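Putative adhesin (Bacteroides thetaiotaomicron, PDB 4QDG) binds magnesium ions and, as a putative lipoprotein adhesin of the FimB/Mfa2 fimbrillin family, probably takes part in pilus assembly or adhesion. Local coordinates at residues A265-D268 against S269-L273. Numbering follows the deposited sequence.
With MG (magnesium ion), chain D.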
loop_
_atom_site.group_PDB
_atom_site.type_symbol
_atom_site.label_atom_id
_atom_site.label_comp_id
_atom_site.label_asym_id
_atom_site.label_seq_id
_atom_site.Cartn_x
_atom_site.Cartn_y
_atom_site.Cartn_z
ATOM N N ALA A 265 -10.743 -18.128 0.210
ATOM C CA ALA A 265 -9.898 -19.258 -0.179
ATOM C C ALA A 265 -9.587 -19.343 -1.695
ATOM O O ALA A 265 -8.480 -19.778 -2.035
ATOM C CB ALA A 265 -10.502 -20.559 0.302
ATOM N N SER A 266 -10.501 -18.871 -2.581
ATOM C CA SER A 266 -10.280 -18.920 -4.045
ATOM C C SER A 266 -9.477 -17.740 -4.560
ATOM O O SER A 266 -9.033 -17.742 -5.724
ATOM C CB SER A 266 -11.605 -18.955 -4.799
ATOM O OG SER A 266 -12.210 -20.226 -4.654
HETATM N N MSE A 267 -9.315 -16.717 -3.712
HETATM C CA MSE A 267 -8.565 -15.524 -4.093
HETATM C C MSE A 267 -7.051 -15.807 -4.074
HETATM O O MSE A 267 -6.538 -16.549 -3.222
HETATM C CB MSE A 267 -8.919 -14.335 -3.175
HETATM C CG MSE A 267 -8.471 -12.997 -3.743
HETATM SE SE MSE A 267 -8.877 -11.455 -2.628
HETATM C CE MSE A 267 -10.899 -11.502 -2.721
ATOM N N ASP A 268 -6.349 -15.209 -5.040
ATOM C CA ASP A 268 -4.904 -15.307 -5.118
ATOM C C ASP A 268 -4.299 -14.579 -3.904
ATOM O O ASP A 268 -4.825 -13.539 -3.501
ATOM C CB ASP A 268 -4.380 -14.743 -6.449
ATOM C CG ASP A 268 -2.873 -14.748 -6.505
ATOM O OD1 ASP A 268 -2.278 -15.851 -6.399
ATOM O OD2 ASP A 268 -2.280 -13.647 -6.511
ATOM N N SER A 269 -3.251 -15.160 -3.292
ATOM C CA SER A 269 -2.607 -14.607 -2.091
ATOM C C SER A 269 -2.100 -13.168 -2.310
ATOM O O SER A 269 -2.404 -12.289 -1.494
ATOM C CB SER A 269 -1.480 -15.511 -1.618
ATOM O OG SER A 269 -2.060 -16.653 -1.013
ATOM N N GLN A 270 -1.396 -12.925 -3.418
ATOM C CA GLN A 270 -0.870 -11.592 -3.763
ATOM C C GLN A 270 -2.005 -10.591 -4.024
ATOM O O GLN A 270 -1.927 -9.451 -3.568
ATOM C CB GLN A 270 0.106 -11.640 -4.963
ATOM C CG GLN A 270 0.921 -10.338 -5.075
ATOM C CD GLN A 270 1.590 -9.951 -3.760
ATOM O OE1 GLN A 270 2.388 -10.702 -3.197
ATOM N NE2 GLN A 270 1.223 -8.804 -3.207
ATOM N N GLU A 271 -3.066 -11.032 -4.716
ATOM C CA GLU A 271 -4.265 -10.216 -5.008
ATOM C C GLU A 271 -4.917 -9.726 -3.723
ATOM O O GLU A 271 -5.321 -8.568 -3.647
ATOM C CB GLU A 271 -5.279 -11.002 -5.847
ATOM C CG GLU A 271 -6.568 -10.234 -6.122
ATOM C CD GLU A 271 -7.525 -10.855 -7.121
ATOM O OE1 GLU A 271 -7.270 -11.992 -7.571
ATOM O OE2 GLU A 271 -8.539 -10.205 -7.454
ATOM N N PHE A 272 -5.047 -10.619 -2.737
ATOM C CA PHE A 272 -5.582 -10.333 -1.400
ATOM C C PHE A 272 -4.681 -9.292 -0.708
ATOM O O PHE A 272 -5.188 -8.293 -0.165
ATOM C CB PHE A 272 -5.659 -11.653 -0.578
ATOM C CG PHE A 272 -6.022 -11.489 0.874
ATOM C CD1 PHE A 272 -7.330 -11.203 1.253
ATOM C CD2 PHE A 272 -5.047 -11.588 1.867
ATOM C CE1 PHE A 272 -7.665 -11.027 2.604
ATOM C CE2 PHE A 272 -5.381 -11.418 3.210
ATOM C CZ PHE A 272 -6.691 -11.152 3.567
ATOM N N LEU A 273 -3.349 -9.503 -0.760
ATOM C CA LEU A 273 -2.406 -8.561 -0.135
ATOM C C LEU A 273 -2.397 -7.202 -0.833
ATOM O O LEU A 273 -2.097 -6.197 -0.176
ATOM C CB LEU A 273 -0.992 -9.118 -0.085
ATOM C CG LEU A 273 -0.790 -10.392 0.738
ATOM C CD1 LEU A 273 0.560 -11.018 0.406
ATOM C CD2 LEU A 273 -0.932 -10.106 2.257
HETATM MG MG MG D . -2.498 -4.063 0.321
HETATM O O HOH W 1 -0.080 -15.147 -4.996
HETATM O O HOH W 2 -7.823 -14.471 -7.398
HETATM O O HOH W 3 -2.308 -2.211 -0.768
#
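Asp268 is the N-cap of helix 269-275, and its carboxylate accepts from Glu271 N through OD2 at 3.3 Å. The donor comes from above the carboxylate plane, 37° out of it, although the N-H points fairly straight at the oxygen (153°). With CG anti to the backbone N (chi1 176°), the carboxylate faces the N-terminal end of the helix, whose first amides have no carbonyl of a preceding turn to bond. Gln270 N is served by a water that accepts from it and donates to Asp268 OD1 at 2.7 Å, while Phe272 N closes the first helical turn on Asp268 O at 3.0 Å. A second water accepts from Asp268 N and donates to Glu271 OE1, the latter a short bond, and so links the cap residue's own amide to the first turn; Glu271 OE2 forms a salt bridge with Arg275. Lys260 of helix 252-263 donates to Met267 O and also hydrogen-bonds Ser269 OG, tying the inter-helix loop to the helix before it. Just before the cap, the selenium of selenomethionine Met267 meets the Phe272 ring at its edge in a Met-aromatic contact, 5.5 Å from the centroid. One residue on, Leu273 O binds magnesium at 2.2 Å, alongside Asn151 OD1, Glu276 O and a water.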